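CrmK (Actinoalloteichus sp. WH1-2216-6, PDB 5I1V) probably catalyses a flavin-dependent oxidation that recycles shunt products in caerulomycin biosynthesis, using covalently bound FAD. Local coordinates at residues Glu45-Ala50 against Lys55-Arg60; Glu67-Ser72 against Arg492-Ile497. One frame throughout, in Å; residues are numbered along the deposited sequence.

Interaction 1 of 2, residues Glu45-Ala50 against Lys55-Arg60. With FAD (flavin-adenine dinucleotide), chain E.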
ATOM      1  N   GLU A  45      17.108 -25.711   6.905  1.00 18.38           N
ATOM      2  CA  GLU A  45      16.393 -26.795   7.558  1.00 23.52           C
ATOM      3  C   GLU A  45      15.118 -27.163   6.832  1.00 22.10           C
ATOM      4  O   GLU A  45      14.839 -28.342   6.636  1.00 21.84           O
ATOM      5  CB  GLU A  45      16.092 -26.430   9.002  1.00 30.29           C
ATOM      6  CG  GLU A  45      15.687 -27.581   9.887  1.00 39.06           C
ATOM      7  CD  GLU A  45      15.289 -27.105  11.289  1.00 47.55           C
ATOM      8  OE1 GLU A  45      15.872 -26.100  11.809  1.00 50.84           O
ATOM      9  OE2 GLU A  45      14.365 -27.724  11.856  1.00 51.10           O
ATOM     10  N   ALA A  46      14.389 -26.165   6.356  1.00 19.44           N
ATOM     11  CA  ALA A  46      13.167 -26.433   5.617  1.00 20.82           C
ATOM     12  C   ALA A  46      13.458 -27.182   4.344  1.00 21.05           C
ATOM     13  O   ALA A  46      12.795 -28.163   4.031  1.00 20.70           O
ATOM     14  CB  ALA A  46      12.452 -25.135   5.302  1.00 21.30           C
ATOM     15  N   VAL A  47      14.479 -26.751   3.613  1.00 18.76           N
ATOM     16  CA  VAL A  47      14.825 -27.403   2.384  1.00 18.56           C
ATOM     17  C   VAL A  47      15.326 -28.834   2.606  1.00 20.33           C
ATOM     18  O   VAL A  47      14.979 -29.739   1.842  1.00 20.91           O
ATOM     19  CB  VAL A  47      15.851 -26.551   1.613  1.00 19.30           C
ATOM     20  CG1 VAL A  47      16.405 -27.270   0.393  1.00 21.02           C
ATOM     21  CG2 VAL A  47      15.207 -25.267   1.182  1.00 19.20           C
ATOM     22  N   SER A  48      16.194 -29.007   3.602  1.00 20.40           N
ATOM     23  CA  SER A  48      16.769 -30.292   3.935  1.00 24.53           C
ATOM     24  C   SER A  48      15.681 -31.336   4.292  1.00 24.16           C
ATOM     25  O   SER A  48      15.738 -32.454   3.804  1.00 23.31           O
ATOM     26  CB  SER A  48      17.799 -30.122   5.041  1.00 27.63           C
ATOM     27  OG  SER A  48      18.281 -31.400   5.382  1.00 37.75           O
ATOM     28  N   GLU A  49      14.634 -30.923   4.998  1.00 24.62           N
ATOM     29  CA  GLU A  49      13.477 -31.795   5.267  1.00 25.97           C
ATOM     30  C   GLU A  49      12.789 -32.252   3.980  1.00 25.80           C
ATOM     31  O   GLU A  49      12.512 -33.467   3.811  1.00 24.52           O
ATOM     32  CB  GLU A  49      12.474 -31.090   6.179  1.00 27.97           C
ATOM     33  CG  GLU A  49      12.998 -30.908   7.607  1.00 31.24           C
ATOM     34  CD  GLU A  49      12.177 -29.906   8.449  1.00 35.93           C
ATOM     35  OE1 GLU A  49      11.266 -29.217   7.926  1.00 38.62           O
ATOM     36  OE2 GLU A  49      12.461 -29.796   9.653  1.00 38.12           O
ATOM     37  N   ALA A  50      12.510 -31.299   3.090  1.00 23.42           N
ATOM     38  CA  ALA A  50      11.799 -31.576   1.871  1.00 24.05           C
ATOM     39  C   ALA A  50      12.647 -32.454   0.966  1.00 23.22           C
ATOM     40  O   ALA A  50      12.171 -33.470   0.437  1.00 24.09           O
ATOM     41  CB  ALA A  50      11.371 -30.295   1.176  1.00 24.74           C
ATOM     42  N   LYS A  55       9.865 -34.453  -1.070  1.00 24.56           N
ATOM     43  CA  LYS A  55       8.728 -33.497  -1.207  1.00 24.88           C
ATOM     44  C   LYS A  55       8.997 -32.393  -2.172  1.00 24.77           C
ATOM     45  O   LYS A  55      10.111 -31.853  -2.256  1.00 27.81           O
ATOM     46  CB  LYS A  55       8.416 -32.842   0.145  1.00 27.38           C
ATOM     47  CG  LYS A  55       8.144 -33.862   1.211  1.00 30.19           C
ATOM     48  CD  LYS A  55       7.608 -33.290   2.506  1.00 32.71           C
ATOM     49  CE  LYS A  55       7.003 -34.460   3.281  1.00 33.54           C
ATOM     50  NZ  LYS A  55       6.601 -34.058   4.635  1.00 37.66           N
ATOM     51  N   ARG A  56       7.949 -31.987  -2.877  1.00 22.30           N
ATOM     52  CA  ARG A  56       8.058 -30.890  -3.824  1.00 21.49           C
ATOM     53  C   ARG A  56       7.958 -29.567  -3.042  1.00 21.19           C
ATOM     54  O   ARG A  56       6.947 -29.331  -2.381  1.00 18.21           O
ATOM     55  CB  ARG A  56       6.893 -31.027  -4.808  1.00 23.25           C
ATOM     56  CG  ARG A  56       6.775 -29.906  -5.800  1.00 24.80           C
ATOM     57  CD  ARG A  56       7.909 -29.942  -6.830  1.00 28.41           C
ATOM     58  NE  ARG A  56       7.917 -28.652  -7.513  1.00 28.19           N
ATOM     59  CZ  ARG A  56       6.974 -28.275  -8.373  1.00 31.27           C
ATOM     60  NH1 ARG A  56       5.979 -29.099  -8.714  1.00 31.60           N
ATOM     61  NH2 ARG A  56       7.030 -27.061  -8.917  1.00 33.43           N
ATOM     62  N   LEU A  57       8.987 -28.716  -3.167  1.00 20.10           N
ATOM     63  CA  LEU A  57       9.100 -27.493  -2.446  1.00 19.97           C
ATOM     64  C   LEU A  57       9.136 -26.304  -3.394  1.00 19.73           C
ATOM     65  O   LEU A  57       9.789 -26.365  -4.454  1.00 19.01           O
ATOM     66  CB  LEU A  57      10.369 -27.535  -1.605  1.00 20.85           C
ATOM     67  CG  LEU A  57      10.568 -26.334  -0.665  1.00 23.63           C
ATOM     68  CD1 LEU A  57      11.163 -26.748   0.671  1.00 25.62           C
ATOM     69  CD2 LEU A  57      11.473 -25.329  -1.361  1.00 25.28           C
ATOM     70  N   THR A  58       8.402 -25.249  -3.036  1.00 17.85           N
ATOM     71  CA  THR A  58       8.565 -23.970  -3.707  1.00 17.58           C
ATOM     72  C   THR A  58       8.684 -22.881  -2.662  1.00 17.00           C
ATOM     73  O   THR A  58       8.288 -23.049  -1.485  1.00 17.40           O
ATOM     74  CB  THR A  58       7.388 -23.627  -4.633  1.00 18.83           C
ATOM     75  OG1 THR A  58       6.163 -23.676  -3.872  1.00 20.92           O
ATOM     76  CG2 THR A  58       7.313 -24.618  -5.887  1.00 19.96           C
ATOM     77  N   VAL A  59       9.183 -21.744  -3.116  1.00 15.85           N
ATOM     78  CA  VAL A  59       9.391 -20.591  -2.292  1.00 18.13           C
ATOM     79  C   VAL A  59       8.537 -19.412  -2.725  1.00 16.64           C
ATOM     80  O   VAL A  59       8.404 -19.131  -3.893  1.00 16.93           O
ATOM     81  CB  VAL A  59      10.830 -20.107  -2.424  1.00 22.00           C
ATOM     82  CG1 VAL A  59      11.115 -18.964  -1.466  1.00 21.64           C
ATOM     83  CG2 VAL A  59      11.748 -21.282  -2.186  1.00 25.47           C
ATOM     84  N   ARG A  60       7.984 -18.716  -1.750  1.00 16.30           N
ATOM     85  CA  ARG A  60       7.260 -17.509  -2.029  1.00 19.05           C
ATOM     86  C   ARG A  60       7.910 -16.329  -1.292  1.00 18.52           C
ATOM     87  O   ARG A  60       8.190 -16.462  -0.118  1.00 19.64           O
ATOM     88  CB  ARG A  60       5.903 -17.627  -1.467  1.00 21.98           C
ATOM     89  CG  ARG A  60       5.068 -16.451  -1.919  1.00 26.66           C
ATOM     90  CD  ARG A  60       3.847 -16.399  -1.152  1.00 29.61           C
ATOM     91  NE  ARG A  60       2.875 -17.303  -1.704  1.00 35.39           N
ATOM     92  CZ  ARG A  60       2.090 -18.045  -0.930  1.00 35.56           C
ATOM     93  NH1 ARG A  60       2.265 -18.033   0.437  1.00 29.85           N
ATOM     94  NH2 ARG A  60       1.149 -18.803  -1.524  1.00 34.98           N
TER
HETATM   95  PA  FAD E 600       6.539 -14.854  -5.924  1.00 17.22           P
HETATM   96  O1A FAD E 600       5.184 -15.215  -6.480  1.00 15.45           O
HETATM   97  O2A FAD E 600       6.704 -15.030  -4.442  1.00 14.76           O
HETATM   98  O5B FAD E 600       7.664 -15.636  -6.691  1.00 16.74           O
HETATM   99  C5B FAD E 600       7.895 -15.487  -8.088  1.00 16.98           C
HETATM  100  C4B FAD E 600       8.736 -16.672  -8.584  1.00 16.83           C
HETATM  101  O4B FAD E 600      10.042 -16.527  -7.991  1.00 17.68           O
HETATM  102  C3B FAD E 600       8.296 -18.066  -8.193  1.00 17.71           C
HETATM  103  O3B FAD E 600       8.802 -18.977  -9.152  1.00 20.41           O
HETATM  104  C2B FAD E 600       9.002 -18.303  -6.888  1.00 16.90           C
HETATM  105  O2B FAD E 600       9.057 -19.646  -6.394  1.00 18.02           O
HETATM  106  C1B FAD E 600      10.344 -17.604  -7.136  1.00 16.12           C
HETATM  107  N9A FAD E 600      10.906 -17.023  -5.891  1.00 15.71           N
HETATM  108  C8A FAD E 600      10.324 -16.176  -4.989  1.00 15.31           C
HETATM  109  N7A FAD E 600      11.163 -15.982  -3.919  1.00 15.00           N
HETATM  110  C5A FAD E 600      12.239 -16.695  -4.175  1.00 14.11           C
HETATM  111  C6A FAD E 600      13.476 -16.881  -3.457  1.00 15.12           C
HETATM  112  N6A FAD E 600      13.619 -16.215  -2.328  1.00 14.87           N
HETATM  113  N1A FAD E 600      14.380 -17.702  -4.001  1.00 15.51           N
HETATM  114  C2A FAD E 600      14.162 -18.375  -5.150  1.00 16.59           C
HETATM  115  N3A FAD E 600      13.051 -18.208  -5.913  1.00 16.01           N
HETATM  116  C4A FAD E 600      12.073 -17.421  -5.398  1.00 14.81           C
HETATM  117  N1  FAD E 600       8.429  -6.557 -12.537  1.00 25.95           N
HETATM  118  C2  FAD E 600       9.234  -5.560 -12.975  1.00 29.03           C
HETATM  119  O2  FAD E 600      10.363  -5.820 -13.407  1.00 30.05           O
HETATM  120  N3  FAD E 600       8.867  -4.260 -12.964  1.00 29.79           N
HETATM  121  C4  FAD E 600       7.677  -3.828 -12.565  1.00 25.46           C
HETATM  122  O4  FAD E 600       7.404  -2.610 -12.541  1.00 25.44           O
HETATM  123  C4X FAD E 600       6.738  -4.821 -12.063  1.00 25.81           C
HETATM  124  N5  FAD E 600       5.500  -4.455 -11.634  1.00 26.47           N
HETATM  125  C5X FAD E 600       4.707  -5.386 -11.082  1.00 25.88           C
HETATM  126  C6  FAD E 600       3.503  -5.007 -10.489  1.00 26.68           C
HETATM  127  C7  FAD E 600       2.621  -5.919  -9.909  1.00 25.67           C
HETATM  128  C7M FAD E 600       1.319  -5.421  -9.270  1.00 26.17           C
HETATM  129  C8  FAD E 600       3.022  -7.342  -9.941  1.00 23.51           C
HETATM  130  C8M FAD E 600       2.134  -8.411  -9.367  1.00 22.91           C
HETATM  131  C9  FAD E 600       4.220  -7.754 -10.535  1.00 23.02           C
HETATM  132  C9A FAD E 600       5.085  -6.821 -11.106  1.00 23.36           C
HETATM  133  N10 FAD E 600       6.300  -7.199 -11.690  1.00 21.51           N
HETATM  134  C10 FAD E 600       7.169  -6.220 -12.136  1.00 24.11           C
HETATM  135  C1' FAD E 600       6.620  -8.599 -11.967  1.00 19.85           C
HETATM  136  C2' FAD E 600       7.426  -9.186 -10.854  1.00 18.81           C
HETATM  137  O2' FAD E 600       8.774  -8.788 -11.015  1.00 21.00           O
HETATM  138  C3' FAD E 600       7.308 -10.672 -10.783  1.00 18.22           C
HETATM  139  O3' FAD E 600       5.906 -11.017 -10.609  1.00 17.92           O
HETATM  140  C4' FAD E 600       8.187 -11.255  -9.655  1.00 18.50           C
HETATM  141  O4' FAD E 600       8.538 -12.586 -10.032  1.00 19.37           O
HETATM  142  C5' FAD E 600       7.449 -11.233  -8.332  1.00 18.50           C
HETATM  143  O5' FAD E 600       8.339 -11.696  -7.317  1.00 17.14           O
HETATM  144  P   FAD E 600       7.659 -12.102  -5.942  1.00 17.24           P
HETATM  145  O1P FAD E 600       6.747 -11.027  -5.478  1.00 18.16           O
HETATM  146  O2P FAD E 600       8.707 -12.600  -4.998  1.00 17.95           O
HETATM  147  O3P FAD E 600       6.740 -13.353  -6.407  1.00 17.24           O

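Interaction 2 of 2, residues Glu67-Ser72 against Arg492-Ile497. With FAD (flavin-adenine dinucleotide), chain E.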
ATOM      1  N   GLU A  67       1.836 -16.761 -12.757  1.00 22.37           N
ATOM      2  CA  GLU A  67       1.370 -18.131 -12.990  1.00 22.62           C
ATOM      3  C   GLU A  67       1.426 -18.916 -11.688  1.00 23.38           C
ATOM      4  O   GLU A  67       1.788 -18.360 -10.660  1.00 23.74           O
ATOM      5  CB  GLU A  67       2.265 -18.819 -14.007  1.00 23.51           C
ATOM      6  CG  GLU A  67       2.189 -18.262 -15.405  1.00 23.33           C
ATOM      7  CD  GLU A  67       0.886 -18.605 -16.150  1.00 27.39           C
ATOM      8  OE1 GLU A  67       0.852 -18.346 -17.369  1.00 25.31           O
ATOM      9  OE2 GLU A  67      -0.089 -19.126 -15.548  1.00 27.53           O
ATOM     10  N   ALA A  68       1.097 -20.194 -11.749  1.00 21.96           N
ATOM     11  CA  ALA A  68       0.970 -21.045 -10.582  1.00 23.48           C
ATOM     12  C   ALA A  68       2.311 -21.701 -10.214  1.00 22.05           C
ATOM     13  O   ALA A  68       2.343 -22.841  -9.785  1.00 25.40           O
ATOM     14  CB  ALA A  68      -0.042 -22.149 -10.838  1.00 25.00           C
ATOM     15  N   PHE A  69       3.405 -20.998 -10.374  1.00 22.06           N
ATOM     16  CA  PHE A  69       4.716 -21.613 -10.145  1.00 21.04           C
ATOM     17  C   PHE A  69       4.896 -21.961  -8.703  1.00 21.78           C
ATOM     18  O   PHE A  69       5.562 -22.929  -8.385  1.00 23.51           O
ATOM     19  CB  PHE A  69       5.812 -20.655 -10.569  1.00 22.76           C
ATOM     20  CG  PHE A  69       5.830 -20.371 -12.047  1.00 22.87           C
ATOM     21  CD1 PHE A  69       5.060 -21.109 -12.922  1.00 25.85           C
ATOM     22  CD2 PHE A  69       6.684 -19.430 -12.557  1.00 25.61           C
ATOM     23  CE1 PHE A  69       5.120 -20.883 -14.272  1.00 26.94           C
ATOM     24  CE2 PHE A  69       6.765 -19.201 -13.928  1.00 25.67           C
ATOM     25  CZ  PHE A  69       5.961 -19.930 -14.777  1.00 25.90           C
ATOM     26  N   VAL A  70       4.338 -21.151  -7.812  1.00 20.20           N
ATOM     27  CA  VAL A  70       4.506 -21.431  -6.360  1.00 19.01           C
ATOM     28  C   VAL A  70       3.399 -22.389  -5.896  1.00 20.14           C
ATOM     29  O   VAL A  70       3.642 -23.302  -5.137  1.00 19.22           O
ATOM     30  CB  VAL A  70       4.437 -20.124  -5.537  1.00 18.42           C
ATOM     31  CG1 VAL A  70       4.533 -20.410  -4.039  1.00 20.17           C
ATOM     32  CG2 VAL A  70       5.455 -19.066  -5.945  1.00 18.29           C
ATOM     33  N   ALA A  71       2.184 -22.158  -6.397  1.00 22.15           N
ATOM     34  CA  ALA A  71       0.932 -22.648  -5.841  1.00 24.63           C
ATOM     35  C   ALA A  71       0.302 -23.848  -6.586  1.00 27.76           C
ATOM     36  O   ALA A  71      -0.772 -24.285  -6.228  1.00 31.29           O
ATOM     37  CB  ALA A  71      -0.069 -21.485  -5.767  1.00 24.26           C
ATOM     38  N   SER A  72       0.990 -24.418  -7.566  1.00 28.02           N
ATOM     39  CA  SER A  72       0.625 -25.722  -8.129  1.00 32.20           C
ATOM     40  C   SER A  72       0.062 -26.708  -7.097  1.00 28.92           C
ATOM     41  O   SER A  72       0.661 -26.877  -6.052  1.00 25.86           O
ATOM     42  CB  SER A  72       1.868 -26.364  -8.774  1.00 32.57           C
ATOM     43  OG  SER A  72       1.855 -26.125 -10.141  1.00 44.30           O
ATOM     44  N   ARG A 492      11.823 -26.406  -9.282  1.00 21.48           N
ATOM     45  CA  ARG A 492      11.266 -26.459 -10.593  1.00 23.26           C
ATOM     46  C   ARG A 492       9.822 -25.948 -10.622  1.00 23.18           C
ATOM     47  O   ARG A 492       9.184 -25.779  -9.564  1.00 23.00           O
ATOM     48  CB  ARG A 492      11.376 -27.883 -11.100  1.00 26.27           C
ATOM     49  CG  ARG A 492      10.498 -28.894 -10.357  1.00 27.43           C
ATOM     50  CD  ARG A 492      10.770 -30.340 -10.805  1.00 29.43           C
ATOM     51  NE  ARG A 492      10.000 -31.283  -9.997  1.00 29.01           N
ATOM     52  CZ  ARG A 492      10.367 -31.763  -8.799  1.00 31.28           C
ATOM     53  NH1 ARG A 492      11.538 -31.447  -8.224  1.00 27.48           N
ATOM     54  NH2 ARG A 492       9.565 -32.614  -8.172  1.00 32.15           N
ATOM     55  N   HIS A 493       9.362 -25.679 -11.838  1.00 20.50           N
ATOM     56  CA  HIS A 493       8.030 -25.196 -12.148  1.00 22.32           C
ATOM     57  C   HIS A 493       7.854 -25.277 -13.665  1.00 22.46           C
ATOM     58  O   HIS A 493       8.775 -25.731 -14.355  1.00 21.74           O
ATOM     59  CB  HIS A 493       7.750 -23.795 -11.579  1.00 20.68           C
ATOM     60  CG  HIS A 493       8.727 -22.732 -11.978  1.00 19.31           C
ATOM     61  ND1 HIS A 493       8.762 -22.173 -13.228  1.00 19.81           N
ATOM     62  CD2 HIS A 493       9.615 -22.034 -11.233  1.00 20.22           C
ATOM     63  CE1 HIS A 493       9.680 -21.215 -13.261  1.00 20.10           C
ATOM     64  NE2 HIS A 493      10.192 -21.096 -12.050  1.00 20.29           N
ATOM     65  N   ALA A 494       6.710 -24.856 -14.208  1.00 23.97           N
ATOM     66  CA  ALA A 494       6.452 -25.077 -15.667  1.00 23.87           C
ATOM     67  C   ALA A 494       7.522 -24.418 -16.526  1.00 25.88           C
ATOM     68  O   ALA A 494       7.841 -24.893 -17.606  1.00 25.92           O
ATOM     69  CB  ALA A 494       5.107 -24.530 -16.065  1.00 23.92           C
ATOM     70  N   PHE A 495       8.049 -23.285 -16.086  1.00 23.46           N
ATOM     71  CA  PHE A 495       9.080 -22.591 -16.839  1.00 22.47           C
ATOM     72  C   PHE A 495      10.432 -22.597 -16.155  1.00 20.81           C
ATOM     73  O   PHE A 495      11.218 -21.709 -16.376  1.00 21.33           O
ATOM     74  CB  PHE A 495       8.661 -21.159 -17.112  1.00 24.42           C
ATOM     75  CG  PHE A 495       7.685 -20.987 -18.261  1.00 26.53           C
ATOM     76  CD1 PHE A 495       7.412 -22.003 -19.168  1.00 28.13           C
ATOM     77  CD2 PHE A 495       7.111 -19.747 -18.488  1.00 27.48           C
ATOM     78  CE1 PHE A 495       6.561 -21.784 -20.243  1.00 29.07           C
ATOM     79  CE2 PHE A 495       6.248 -19.535 -19.573  1.00 29.04           C
ATOM     80  CZ  PHE A 495       5.986 -20.548 -20.438  1.00 27.27           C
ATOM     81  N   SER A 496      10.740 -23.616 -15.379  1.00 20.35           N
ATOM     82  CA  SER A 496      12.048 -23.678 -14.764  1.00 20.47           C
ATOM     83  C   SER A 496      13.106 -24.088 -15.775  1.00 22.03           C
ATOM     84  O   SER A 496      12.797 -24.764 -16.749  1.00 21.89           O
ATOM     85  CB  SER A 496      12.064 -24.567 -13.539  1.00 20.83           C
ATOM     86  OG  SER A 496      11.764 -25.919 -13.809  1.00 20.28           O
ATOM     87  N   ILE A 497      14.328 -23.638 -15.544  1.00 22.09           N
ATOM     88  CA  ILE A 497      15.456 -24.011 -16.423  1.00 24.49           C
ATOM     89  C   ILE A 497      15.568 -25.532 -16.389  1.00 26.47           C
ATOM     90  O   ILE A 497      15.808 -26.106 -15.331  1.00 28.10           O
ATOM     91  CB  ILE A 497      16.805 -23.391 -15.971  1.00 22.09           C
ATOM     92  CG1 ILE A 497      16.734 -21.853 -15.782  1.00 23.01           C
ATOM     93  CG2 ILE A 497      17.919 -23.769 -16.899  1.00 21.56           C
ATOM     94  CD1 ILE A 497      16.235 -21.147 -16.975  1.00 25.56           C
TER
HETATM   95  PA  FAD E 600       6.539 -14.854  -5.924  1.00 17.22           P
HETATM   96  O1A FAD E 600       5.184 -15.215  -6.480  1.00 15.45           O
HETATM   97  O2A FAD E 600       6.704 -15.030  -4.442  1.00 14.76           O
HETATM   98  O5B FAD E 600       7.664 -15.636  -6.691  1.00 16.74           O
HETATM   99  C5B FAD E 600       7.895 -15.487  -8.088  1.00 16.98           C
HETATM  100  C4B FAD E 600       8.736 -16.672  -8.584  1.00 16.83           C
HETATM  101  O4B FAD E 600      10.042 -16.527  -7.991  1.00 17.68           O
HETATM  102  C3B FAD E 600       8.296 -18.066  -8.193  1.00 17.71           C
HETATM  103  O3B FAD E 600       8.802 -18.977  -9.152  1.00 20.41           O
HETATM  104  C2B FAD E 600       9.002 -18.303  -6.888  1.00 16.90           C
HETATM  105  O2B FAD E 600       9.057 -19.646  -6.394  1.00 18.02           O
HETATM  106  C1B FAD E 600      10.344 -17.604  -7.136  1.00 16.12           C
HETATM  107  N9A FAD E 600      10.906 -17.023  -5.891  1.00 15.71           N
HETATM  108  C8A FAD E 600      10.324 -16.176  -4.989  1.00 15.31           C
HETATM  109  N7A FAD E 600      11.163 -15.982  -3.919  1.00 15.00           N
HETATM  110  C5A FAD E 600      12.239 -16.695  -4.175  1.00 14.11           C
HETATM  111  C6A FAD E 600      13.476 -16.881  -3.457  1.00 15.12           C
HETATM  112  N6A FAD E 600      13.619 -16.215  -2.328  1.00 14.87           N
HETATM  113  N1A FAD E 600      14.380 -17.702  -4.001  1.00 15.51           N
HETATM  114  C2A FAD E 600      14.162 -18.375  -5.150  1.00 16.59           C
HETATM  115  N3A FAD E 600      13.051 -18.208  -5.913  1.00 16.01           N
HETATM  116  C4A FAD E 600      12.073 -17.421  -5.398  1.00 14.81           C
HETATM  117  N1  FAD E 600       8.429  -6.557 -12.537  1.00 25.95           N
HETATM  118  C2  FAD E 600       9.234  -5.560 -12.975  1.00 29.03           C
HETATM  119  O2  FAD E 600      10.363  -5.820 -13.407  1.00 30.05           O
HETATM  120  N3  FAD E 600       8.867  -4.260 -12.964  1.00 29.79           N
HETATM  121  C4  FAD E 600       7.677  -3.828 -12.565  1.00 25.46           C
HETATM  122  O4  FAD E 600       7.404  -2.610 -12.541  1.00 25.44           O
HETATM  123  C4X FAD E 600       6.738  -4.821 -12.063  1.00 25.81           C
HETATM  124  N5  FAD E 600       5.500  -4.455 -11.634  1.00 26.47           N
HETATM  125  C5X FAD E 600       4.707  -5.386 -11.082  1.00 25.88           C
HETATM  126  C6  FAD E 600       3.503  -5.007 -10.489  1.00 26.68           C
HETATM  127  C7  FAD E 600       2.621  -5.919  -9.909  1.00 25.67           C
HETATM  128  C7M FAD E 600       1.319  -5.421  -9.270  1.00 26.17           C
HETATM  129  C8  FAD E 600       3.022  -7.342  -9.941  1.00 23.51           C
HETATM  130  C8M FAD E 600       2.134  -8.411  -9.367  1.00 22.91           C
HETATM  131  C9  FAD E 600       4.220  -7.754 -10.535  1.00 23.02           C
HETATM  132  C9A FAD E 600       5.085  -6.821 -11.106  1.00 23.36           C
HETATM  133  N10 FAD E 600       6.300  -7.199 -11.690  1.00 21.51           N
HETATM  134  C10 FAD E 600       7.169  -6.220 -12.136  1.00 24.11           C
HETATM  135  C1' FAD E 600       6.620  -8.599 -11.967  1.00 19.85           C
HETATM  136  C2' FAD E 600       7.426  -9.186 -10.854  1.00 18.81           C
HETATM  137  O2' FAD E 600       8.774  -8.788 -11.015  1.00 21.00           O
HETATM  138  C3' FAD E 600       7.308 -10.672 -10.783  1.00 18.22           C
HETATM  139  O3' FAD E 600       5.906 -11.017 -10.609  1.00 17.92           O
HETATM  140  C4' FAD E 600       8.187 -11.255  -9.655  1.00 18.50           C
HETATM  141  O4' FAD E 600       8.538 -12.586 -10.032  1.00 19.37           O
HETATM  142  C5' FAD E 600       7.449 -11.233  -8.332  1.00 18.50           C
HETATM  143  O5' FAD E 600       8.339 -11.696  -7.317  1.00 17.14           O
HETATM  144  P   FAD E 600       7.659 -12.102  -5.942  1.00 17.24           P
HETATM  145  O1P FAD E 600       6.747 -11.027  -5.478  1.00 18.16           O
HETATM  146  O2P FAD E 600       8.707 -12.600  -4.998  1.00 17.95           O
HETATM  147  O3P FAD E 600       6.740 -13.353  -6.407  1.00 17.24           O

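Interaction 1 of 2, residues Glu45-Ala50 against Lys55-Arg60
Ala-50 and Lys-55 meet where the chain turns from helix 40-52 into strand 57-60; the axes of helix 45-50 and strand 57-60 run close to antiparallel, at 156°, and come within 9.8 Å. Lys-55 N donates to Ala-50 O over 2.9 Å, a bent bond with an N-H...O angle of 134°. Beyond it the contact is apolar. Leu-57 holds CG anti to its backbone N (chi1 -175°), and CD1 reaches the helix, 3.6 Å from Ala-50 CB. The same methyl lies 4.3 Å from Val-47 CG2 and also nears the carbonyl oxygen of Ala-46. Lys-55 contributes only the root of its side chain, CB and CG passing beside Ala-50 O, while the extended remainder leads off to a salt bridge with Glu-32. Farther along the strand, Val-59 sets CG1 3.7 Å from C5A of the FAD adenine, and its carbonyl O accepts a 2.6 Å hydrogen bond from ribose O2B. Strand 57-60 pairs in parallel with strand 77-80, whose Val-79 also touches Ala-46 and Leu-57. A helix packed on a sheet whose edge strand carries the adenosine end of FAD fits the FAD-binding domain of the PCMH type.

Interaction 2 of 2, residues Glu67-Ser72 against Arg492-Ile497
Phe-69 and His-493 lie face to face in an offset stack, their centroids 4.0 Å apart and their planes only 10° from parallel. ND1 of the imidazole sits over the centre of the phenyl ring, whereas Phe-69 CD2 falls toward the rim of the imidazole, which is the evidence for the displacement. The overlap includes the base of the side chain as well: Phe-69 CB stands over the His-493 ring, 4.2 Å from its centroid, as a CH-pi contact. On the opposite face of the phenyl ring Glu-67 CB lies toward the rim, and Ser-496 CB covers the centre of the other imidazole face.

Apolar contacts continue past the stack. The far end of the phenyl ring, CZ, meets Phe-495 CB at 3.8 Å, and CE1 approaches Ala-494 CB at 4.1 Å. The Phe-495 ring also stacks with Trp-466.

Polar bonds hold the turn and its imidazole: a type I turn from His-493 to Ser-496 closes through Ser-496 N to His-493 O, at 3.1 Å. His-493 CG lies between the backbone N and carbonyl carbon (chi1 55°), a torsion that brings ND1 back over the turn to accept from Phe-495 N at 3.1 Å, with the donor 17° out of the ring plane. Outside the two segments, Gly-191 O is the hydrogen-bond partner of NE2.

Toward FAD the approach is by van der Waals contact: ribose O3B lies near the phenyl plane at its edge, 3.7 Å from Phe-69 CB and 3.8 Å from His-493 CD2. With ND1 accepting and NE2 bonded to a carbonyl oxygen, the imidazole is consistent with a neutral ring protonated on NE2, fixed in rotation as it joins Phe-69 beside the ribose.

In the fold
From the N terminus, interaction 1 comes first, closing a short helix-to-strand connection with four residues between its segments. The chain then runs through residues 61-66 into the loop 67-72, which opens interaction 2; that contact closes only after 419 intervening residues, at the C-terminal loop 492-497. The two therefore follow in series, neither nested nor crossed. Their centres are about 14 Å apart and they touch directly: Thr-58 OG1 and Val-70 O, 2.8 Å apart, probably share a hydrogen bond, as probably do Arg-56 NH2 and Arg-492 O. Interaction 1 is local to the FAD-binding region, whereas interaction 2 ties that region to the berberine-like C-terminal part; both touch the adenosine half of FAD.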